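Local coordinates for uncharacterized protein (Equus caballus, PDB 5WF2) that probably takes part in vesicular protein trafficking at the trans-Golgi network as an accessory subunit of the AP-4 adaptor complex, represented here by its VHS/ENTH-like domain, at residues Q26-V31 against I67-G72; N58-L63 against Q96-L101; R80-V85 against P105-L110. All coordinates share one frame; numbering follows the deposited sequence.

Contact 1: residues Q26-V31 against I67-G72; sequences QELSLV and ICHLGG
Val31 lays its CG1 methyl over one face of the His69 imidazole, a CH-pi contact with CG1 3.8 Å from the ring centroid and 26° off the ring normal. The methyl sits toward the rim, over the ND1-CE1 bond, with Val31 CG1 3.5 Å from His69 ND1. Leu28, one turn earlier, meets the same ring at its edge, near the ring plane, its CD1 4.2 Å from His69 CE1. Two residues on one side of helix 25-35 thus take a single ring from two directions. In the all-helical VHS/ENTH-like domain this joins the first helix to the far end of helix 59-68, where the chain leaves through a type I turn from Cys68 to Gly71. The ring is set by its chi1 of -75°, which puts CG beside the backbone N and anti to the carbonyl carbon, and by a hydrogen bond between ND1 and Leu65 O, one turn back. An alanine in place of His69 would remove the imidazole and is likely to leave Val31 CG1 without its flat partner and Leu65 O without its side-chain donor. Val31 also packs on Leu65 and Leu66 of helix 59-68.

Contact 2: residues N58-L63 against Q96-L101; sequences NCEAVL and QEHILL
In the all-helical VHS/ENTH-like domain, Leu63 and Ile99 form the apolar half of a small helix-to-helix contact between the first turns of helix 59-68 and helix 96-111; Glu60 and His98 form its polar half. Leu63 is modelled in two conformers; in one, Leu63 CD2 lies 3.8 Å from Ile99 CG2 and the two side chains run at about a right angle, so the pairing is tentative. With CG anti to its backbone N (chi1 -163°), this conformer reaches toward helix 96-111. Inward, Ile99 rests on Phe129 of helix 117-132, while Leu63 continues onto Leu102 and Thr103 further along helix 96-111.

On the more exposed side, Glu60 and His98 are joined through a water. This water lies in the plane of the imidazole at its edge, 2.7 Å from His98 NE2, and makes a weak bond to Glu60 OE2 at 2.9 Å, in which the water is the donor. The start of helix 59-68 is closed by Asn58 at the N-cap: its OD1 accepts from Ala61 N at 3.0 Å, in the carbonyl plane and on a lone pair. The carboxylate and the imidazole do not bond directly, Glu60 OE1 staying 4.3 Å from His98 NE2; the acid might favour a protonated histidine, though the charge is not decided, and the bridging water gives a weak polar link.

Contact 3: residues R80-V85 against P105-L110; sequences RALGAV and PRLQEL
Leu82 points its CD2 methyl between two leucines of the facing helix and meets each differently. Against Leu107 the side chains lie alongside each other, pointing opposite ways, with Leu82 CD2 and Leu107 CD2 3.7 Å apart. Leu110, one turn further on, reaches toward Leu82 tip to tip, its CD1 4.1 Å from Leu82 CD2. One methyl therefore serves both neighbours, and no hydrogen bond crosses between the segments. In Leu82 the chi1 of -69° sets CG beside the backbone N and anti to the carbonyl carbon, and it is CD2, the branch not extended from CA, that meets both leucines. All three leucines are buried.

The contact joins helix 75-89 to helix 96-111 within the helical VHS/ENTH-like domain, and helix 117-132 closes over it: Ile125 touches both Leu82 and Leu107, and Ala122 lies on Leu110. From another direction Leu70, in the turn after helix 59-68, also packs on Leu82.

A polar group borders this leucine cluster. Arg106 spreads its guanidinium so that Leu110 CD2 lies 3.3 Å above the plane on one face, offset toward the rim, while the carboxylate of Glu109 comes to the edge. The salt bridge joins Arg106 NH1 to Glu109 OE1 at 2.9 Å, with the oxygen using its anti lone pair and tilted 15° from the guanidinium plane. The other terminal nitrogen of Arg106, NH2, hydrogen-bonds to Leu70 O, so the guanidinium is gripped at two points and its rotation over Leu110 is restricted.

From the N terminus, helix 25-35 is the first to be tied: contact 1 closes a loop of 35 residues onto the end of helix 59-68. Contact 2 starts inside that loop, at the front of the same helix, and closes on the first turn of helix 96-111, so contacts 1 and 2 cross. Contact 3 follows contact 1 in series but crosses contact 2, linking helix 75-89 to the later part of helix 96-111. Contacts 1 and 2 share helix 59-68, and Glu27 of helix 25-35 also probably hydrogen-bonds through OE2 to the N of Asn58, just ahead of that helix. Contacts 2 and 3 share helix 96-111; separately, Leu63 of helix 59-68 packs on Val85 of helix 75-89.

Contact 1: residues Q26-V31 against I67-G72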
loop_
_atom_site.group_PDB
_atom_site.type_symbol
_atom_site.label_atom_id
_atom_site.label_comp_id
_atom_site.label_asym_id
_atom_site.label_seq_id
_atom_site.Cartn_x
_atom_site.Cartn_y
_atom_site.Cartn_z
ATOM N N GLN A 26 1.594 7.334 -14.576
ATOM C CA GLN A 26 2.774 7.547 -13.746
ATOM C C GLN A 26 2.609 6.854 -12.404
ATOM O O GLN A 26 3.569 6.310 -11.838
ATOM C CB GLN A 26 3.007 9.037 -13.529
ATOM C CG GLN A 26 3.351 9.828 -14.799
ATOM C CD GLN A 26 3.387 11.345 -14.551
ATOM O OE1 GLN A 26 2.523 11.889 -13.870
ATOM N NE2 GLN A 26 4.390 12.030 -15.105
ATOM N N GLU A 27 1.393 6.895 -11.870
ATOM C CA GLU A 27 1.136 6.218 -10.608
ATOM C C GLU A 27 1.293 4.712 -10.769
ATOM O O GLU A 27 1.877 4.048 -9.902
ATOM C CB GLU A 27 -0.251 6.640 -10.094
ATOM C CG GLU A 27 -0.332 8.094 -9.633
ATOM C CD GLU A 27 -0.537 9.149 -10.736
ATOM O OE1 GLU A 27 -0.686 8.802 -11.926
ATOM O OE2 GLU A 27 -0.556 10.351 -10.400
ATOM N N LEU A 28 0.832 4.158 -11.887
ATOM C CA LEU A 28 0.971 2.724 -12.098
ATOM C C LEU A 28 2.436 2.322 -12.194
ATOM O O LEU A 28 2.859 1.342 -11.579
ATOM C CB LEU A 28 0.214 2.299 -13.343
ATOM C CG LEU A 28 0.397 0.811 -13.682
ATOM C CD1 LEU A 28 -0.071 -0.128 -12.556
ATOM C CD2 LEU A 28 -0.341 0.471 -14.945
ATOM N N SER A 29 3.225 3.070 -12.956
ATOM C CA SER A 29 4.657 2.789 -13.041
ATOM C C SER A 29 5.301 2.798 -11.671
ATOM O O SER A 29 6.159 1.955 -11.384
ATOM C CB SER A 29 5.351 3.813 -13.930
ATOM O OG SER A 29 4.732 3.874 -15.210
ATOM N N LEU A 30 4.919 3.762 -10.817
ATOM C CA LEU A 30 5.489 3.837 -9.471
ATOM C C LEU A 30 5.168 2.579 -8.673
ATOM O O LEU A 30 6.040 2.007 -8.006
ATOM C CB LEU A 30 4.969 5.080 -8.729
ATOM C CG LEU A 30 5.552 5.214 -7.317
ATOM C CD1 LEU A 30 7.077 5.425 -7.334
ATOM C CD2 LEU A 30 4.842 6.336 -6.533
ATOM N N VAL A 31 3.912 2.146 -8.707
ATOM C CA VAL A 31 3.505 0.986 -7.919
ATOM C C VAL A 31 4.154 -0.269 -8.457
ATOM O O VAL A 31 4.536 -1.165 -7.695
ATOM C CB VAL A 31 1.977 0.863 -7.926
ATOM C CG1 VAL A 31 1.504 -0.491 -7.404
ATOM C CG2 VAL A 31 1.360 2.012 -7.103
ATOM N N ILE A 67 -3.836 -1.114 -3.695
ATOM C CA ILE A 67 -4.891 -2.036 -3.294
ATOM C C ILE A 67 -5.119 -3.075 -4.381
ATOM O O ILE A 67 -5.307 -4.253 -4.089
ATOM C CB ILE A 67 -6.182 -1.271 -2.946
ATOM C CG1 ILE A 67 -5.937 -0.418 -1.692
ATOM C CG2 ILE A 67 -7.340 -2.274 -2.713
ATOM C CD1 ILE A 67 -7.027 0.575 -1.346
ATOM N N CYS A 68 -5.097 -2.661 -5.647
ATOM C CA CYS A 68 -5.192 -3.625 -6.743
ATOM C C CYS A 68 -4.127 -4.701 -6.633
ATOM O O CYS A 68 -4.417 -5.886 -6.826
ATOM C CB CYS A 68 -5.106 -2.901 -8.089
ATOM S SG CYS A 68 -6.558 -1.931 -8.415
ATOM N N HIS A 69 -2.894 -4.329 -6.304
ATOM C CA HIS A 69 -1.841 -5.322 -6.170
ATOM C C HIS A 69 -1.944 -6.170 -4.910
ATOM O O HIS A 69 -1.083 -7.030 -4.706
ATOM C CB HIS A 69 -0.471 -4.649 -6.211
ATOM C CG HIS A 69 -0.072 -4.207 -7.580
ATOM N ND1 HIS A 69 -0.647 -3.128 -8.220
ATOM C CD2 HIS A 69 0.842 -4.712 -8.441
ATOM C CE1 HIS A 69 -0.105 -2.987 -9.414
ATOM N NE2 HIS A 69 0.801 -3.938 -9.576
ATOM N N LEU A 70 -2.928 -5.959 -4.050
ATOM C CA LEU A 70 -3.090 -6.827 -2.896
ATOM C C LEU A 70 -3.885 -8.068 -3.228
ATOM O O LEU A 70 -3.991 -8.942 -2.380
ATOM C CB LEU A 70 -3.780 -6.095 -1.735
ATOM C CG LEU A 70 -2.915 -4.992 -1.137
ATOM C CD1 LEU A 70 -3.678 -4.276 -0.066
ATOM C CD2 LEU A 70 -1.699 -5.566 -0.495
ATOM N N GLY A 71 -4.415 -8.165 -4.433
ATOM C CA GLY A 71 -5.148 -9.347 -4.850
ATOM C C GLY A 71 -4.684 -9.815 -6.210
ATOM O O GLY A 71 -4.318 -9.007 -7.070
ATOM N N GLY A 72 -4.699 -11.130 -6.395
ATOM C CA GLY A 72 -4.300 -11.695 -7.670
ATOM C C GLY A 72 -2.815 -11.671 -7.904
ATOM O O GLY A 72 -2.374 -11.698 -9.059
#

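Contact 2: residues N58-L63 against Q96-L101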
loop_
_atom_site.group_PDB
_atom_site.type_symbol
_atom_site.label_atom_id
_atom_site.label_comp_id
_atom_site.label_asym_id
_atom_site.label_seq_id
_atom_site.Cartn_x
_atom_site.Cartn_y
_atom_site.Cartn_z
ATOM N N ASN A 58 -0.530 11.702 -7.742
ATOM C CA ASN A 58 -1.815 11.658 -7.050
ATOM C C ASN A 58 -1.770 10.504 -6.053
ATOM O O ASN A 58 -1.800 9.340 -6.458
ATOM C CB ASN A 58 -2.945 11.489 -8.063
ATOM C CG ASN A 58 -4.320 11.664 -7.435
ATOM O OD1 ASN A 58 -4.777 10.800 -6.727
ATOM N ND2 ASN A 58 -4.977 12.783 -7.711
ATOM N N CYS A 59 -1.660 10.842 -4.773
ATOM C CA CYS A 59 -1.562 9.853 -3.707
ATOM C C CYS A 59 -2.728 8.873 -3.671
ATOM O O CYS A 59 -2.524 7.669 -3.514
ATOM C CB CYS A 59 -1.451 10.558 -2.353
ATOM S SG CYS A 59 0.235 11.024 -1.896
ATOM N N GLU A 60 -3.948 9.379 -3.815
ATOM C CA GLU A 60 -5.112 8.511 -3.758
ATOM C C GLU A 60 -5.071 7.475 -4.871
ATOM O O GLU A 60 -5.349 6.291 -4.647
ATOM C CB GLU A 60 -6.401 9.342 -3.814
ATOM C CG GLU A 60 -7.590 8.466 -3.854
ATOM C CD GLU A 60 -8.906 9.192 -3.679
ATOM O OE1 GLU A 60 -8.897 10.437 -3.486
ATOM O OE2 GLU A 60 -9.931 8.478 -3.762
ATOM N N ALA A 61 -4.690 7.883 -6.080
ATOM C CA ALA A 61 -4.613 6.926 -7.169
ATOM C C ALA A 61 -3.524 5.889 -6.915
ATOM O O ALA A 61 -3.711 4.711 -7.208
ATOM C CB ALA A 61 -4.360 7.660 -8.491
ATOM N N VAL A 62 -2.384 6.310 -6.378
ATOM C CA VAL A 62 -1.338 5.354 -5.969
ATOM C C VAL A 62 -1.894 4.310 -5.000
ATOM O O VAL A 62 -1.640 3.099 -5.131
ATOM C CB VAL A 62 -0.154 6.103 -5.335
ATOM C CG1 VAL A 62 0.815 5.089 -4.707
ATOM C CG2 VAL A 62 0.584 6.953 -6.365
ATOM N N LEU A 63 -2.623 4.772 -3.986
ATOM C CA LEU A 63 -3.200 3.861 -3.012
ATOM C C LEU A 63 -4.217 2.925 -3.670
ATOM O O LEU A 63 -4.250 1.729 -3.370
ATOM C CB LEU A 63 -3.826 4.665 -1.865
ATOM C CG LEU A 63 -4.140 3.967 -0.531
ATOM C CD1 LEU A 63 -2.888 3.349 0.028
ATOM C CD2 LEU A 63 -4.724 4.938 0.502
ATOM N N GLN A 96 -4.756 10.574 7.803
ATOM C CA GLN A 96 -4.695 9.133 8.033
ATOM C C GLN A 96 -6.096 8.543 8.136
ATOM O O GLN A 96 -6.276 7.357 7.846
ATOM C CB GLN A 96 -3.874 8.753 9.281
ATOM C CG GLN A 96 -2.968 7.510 9.024
ATOM C CD GLN A 96 -2.403 6.874 10.279
ATOM O OE1 GLN A 96 -3.146 6.482 11.171
ATOM N NE2 GLN A 96 -1.081 6.769 10.353
ATOM N N GLU A 97 -7.092 9.336 8.505
ATOM C CA GLU A 97 -8.452 8.812 8.453
ATOM C C GLU A 97 -8.859 8.514 7.015
ATOM O O GLU A 97 -9.644 7.582 6.757
ATOM C CB GLU A 97 -9.407 9.793 9.092
ATOM C CG GLU A 97 -10.691 9.142 9.416
ATOM C CD GLU A 97 -11.673 10.096 10.011
ATOM O OE1 GLU A 97 -11.240 11.217 10.358
ATOM O OE2 GLU A 97 -12.869 9.725 10.108
ATOM N N HIS A 98 -8.335 9.287 6.068
ATOM C CA HIS A 98 -8.634 9.055 4.663
ATOM C C HIS A 98 -7.927 7.814 4.146
ATOM O O HIS A 98 -8.506 7.038 3.373
ATOM C CB HIS A 98 -8.241 10.284 3.846
ATOM C CG HIS A 98 -8.935 10.400 2.524
ATOM N ND1 HIS A 98 -8.872 11.547 1.759
ATOM C CD2 HIS A 98 -9.697 9.526 1.831
ATOM C CE1 HIS A 98 -9.567 11.371 0.645
ATOM N NE2 HIS A 98 -10.065 10.145 0.657
ATOM N N ILE A 99 -6.681 7.588 4.563
ATOM C CA ILE A 99 -6.019 6.336 4.197
ATOM C C ILE A 99 -6.795 5.151 4.758
ATOM O O ILE A 99 -7.004 4.158 4.049
ATOM C CB ILE A 99 -4.548 6.336 4.643
ATOM C CG1 ILE A 99 -3.797 7.414 3.843
ATOM C CG2 ILE A 99 -3.883 5.035 4.244
ATOM C CD1 ILE A 99 -2.351 7.556 4.210
ATOM N N LEU A 100 -7.314 5.280 5.975
ATOM C CA LEU A 100 -8.096 4.196 6.561
ATOM C C LEU A 100 -9.378 3.967 5.780
ATOM O O LEU A 100 -9.731 2.823 5.472
ATOM C CB LEU A 100 -8.402 4.483 8.004
ATOM C CG LEU A 100 -9.302 3.496 8.771
ATOM C CD1 LEU A 100 -8.766 2.081 8.730
ATOM C CD2 LEU A 100 -9.424 3.994 10.166
ATOM N N LEU A 101 -10.109 5.037 5.488
ATOM C CA LEU A 101 -11.316 4.901 4.670
ATOM C C LEU A 101 -11.041 4.123 3.400
ATOM O O LEU A 101 -11.818 3.240 3.023
ATOM C CB LEU A 101 -11.859 6.292 4.359
ATOM C CG LEU A 101 -13.136 6.407 3.542
ATOM C CD1 LEU A 101 -13.725 7.741 3.864
ATOM C CD2 LEU A 101 -12.888 6.289 2.040
HETATM O O HOH W 1 -11.285 10.106 -1.754
#

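Contact 3: residues R80-V85 against P105-L110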
loop_
_atom_site.group_PDB
_atom_site.type_symbol
_atom_site.label_atom_id
_atom_site.label_comp_id
_atom_site.label_asym_id
_atom_site.label_seq_id
_atom_site.Cartn_x
_atom_site.Cartn_y
_atom_site.Cartn_z
ATOM N N ARG A 80 5.198 -6.350 -0.236
ATOM C CA ARG A 80 5.782 -5.063 -0.607
ATOM C C ARG A 80 4.708 -4.004 -0.776
ATOM O O ARG A 80 4.917 -2.842 -0.405
ATOM C CB ARG A 80 6.626 -5.204 -1.886
ATOM C CG ARG A 80 7.860 -6.125 -1.695
ATOM C CD ARG A 80 8.714 -6.200 -2.951
ATOM N NE ARG A 80 9.296 -4.912 -3.294
ATOM C CZ ARG A 80 10.441 -4.455 -2.823
ATOM N NH1 ARG A 80 11.146 -5.192 -2.004
ATOM N NH2 ARG A 80 10.889 -3.252 -3.188
ATOM N N ALA A 81 3.565 -4.375 -1.345
ATOM C CA ALA A 81 2.454 -3.435 -1.480
ATOM C C ALA A 81 1.963 -2.984 -0.113
ATOM O O ALA A 81 1.733 -1.791 0.083
ATOM C CB ALA A 81 1.319 -4.064 -2.293
ATOM N N LEU A 82 1.806 -3.918 0.844
ATOM C CA LEU A 82 1.485 -3.542 2.232
ATOM C C LEU A 82 2.540 -2.626 2.838
ATOM O O LEU A 82 2.212 -1.699 3.595
ATOM C CB LEU A 82 1.311 -4.771 3.124
ATOM C CG LEU A 82 0.067 -5.640 2.866
ATOM C CD1 LEU A 82 0.118 -6.935 3.664
ATOM C CD2 LEU A 82 -1.233 -4.920 3.166
ATOM N N GLY A 83 3.816 -2.925 2.604
ATOM C CA GLY A 83 4.863 -2.024 3.057
ATOM C C GLY A 83 4.684 -0.621 2.536
ATOM O O GLY A 83 4.900 0.352 3.262
ATOM N N ALA A 84 4.327 -0.497 1.260
ATOM C CA ALA A 84 4.152 0.812 0.655
ATOM C C ALA A 84 2.960 1.530 1.275
ATOM O O ALA A 84 3.028 2.735 1.503
ATOM C CB ALA A 84 3.980 0.692 -0.850
ATOM N N VAL A 85 1.871 0.795 1.538
ATOM C CA VAL A 85 0.710 1.338 2.255
ATOM C C VAL A 85 1.125 1.854 3.626
ATOM O O VAL A 85 0.781 2.968 4.009
ATOM C CB VAL A 85 -0.401 0.274 2.377
ATOM C CG1 VAL A 85 -1.528 0.768 3.326
ATOM C CG2 VAL A 85 -0.980 -0.107 1.032
ATOM N N PRO A 105 -11.362 -1.919 3.769
ATOM C CA PRO A 105 -11.970 -3.181 3.305
ATOM C C PRO A 105 -10.975 -4.257 2.932
ATOM O O PRO A 105 -11.152 -5.418 3.319
ATOM C CB PRO A 105 -12.805 -2.738 2.096
ATOM C CG PRO A 105 -13.143 -1.343 2.379
ATOM C CD PRO A 105 -11.929 -0.764 3.051
ATOM N N ARG A 106 -9.941 -3.915 2.171
ATOM C CA ARG A 106 -8.988 -4.926 1.761
ATOM C C ARG A 106 -8.117 -5.358 2.927
ATOM O O ARG A 106 -7.811 -6.549 3.073
ATOM C CB ARG A 106 -8.136 -4.432 0.601
ATOM C CG ARG A 106 -7.240 -5.532 -0.005
ATOM C CD ARG A 106 -8.057 -6.815 -0.470
ATOM N NE ARG A 106 -7.168 -7.857 -0.989
ATOM C CZ ARG A 106 -7.402 -9.171 -0.927
ATOM N NH1 ARG A 106 -8.505 -9.645 -0.359
ATOM N NH2 ARG A 106 -6.495 -10.024 -1.397
ATOM N N LEU A 107 -7.739 -4.424 3.794
ATOM C CA LEU A 107 -6.997 -4.809 4.994
ATOM C C LEU A 107 -7.821 -5.722 5.893
ATOM O O LEU A 107 -7.276 -6.673 6.476
ATOM C CB LEU A 107 -6.553 -3.569 5.760
ATOM C CG LEU A 107 -5.451 -2.734 5.122
ATOM C CD1 LEU A 107 -5.216 -1.530 5.988
ATOM C CD2 LEU A 107 -4.154 -3.565 5.050
ATOM N N GLN A 108 -9.129 -5.464 6.032
ATOM C CA GLN A 108 -9.985 -6.373 6.802
ATOM C C GLN A 108 -10.023 -7.767 6.171
ATOM O O GLN A 108 -9.937 -8.774 6.880
ATOM C CB GLN A 108 -11.423 -5.822 6.924
ATOM C CG GLN A 108 -11.654 -4.834 8.034
ATOM C CD GLN A 108 -13.023 -4.134 7.954
ATOM O OE1 GLN A 108 -13.698 -4.162 6.921
ATOM N NE2 GLN A 108 -13.441 -3.528 9.070
ATOM N N GLU A 109 -10.155 -7.845 4.849
ATOM C CA GLU A 109 -10.145 -9.141 4.170
ATOM C C GLU A 109 -8.850 -9.907 4.423
ATOM O O GLU A 109 -8.872 -11.113 4.729
ATOM C CB GLU A 109 -10.358 -8.954 2.678
ATOM C CG GLU A 109 -11.802 -8.635 2.316
ATOM C CD GLU A 109 -11.979 -8.133 0.903
ATOM O OE1 GLU A 109 -11.005 -8.181 0.100
ATOM O OE2 GLU A 109 -13.109 -7.676 0.609
ATOM N N LEU A 110 -7.706 -9.237 4.278
ATOM C CA LEU A 110 -6.429 -9.918 4.473
ATOM C C LEU A 110 -6.251 -10.339 5.922
ATOM O O LEU A 110 -5.747 -11.440 6.195
ATOM C CB LEU A 110 -5.264 -9.054 4.016
ATOM C CG LEU A 110 -5.200 -8.645 2.535
ATOM C CD1 LEU A 110 -4.063 -7.741 2.276
ATOM C CD2 LEU A 110 -5.039 -9.811 1.620
#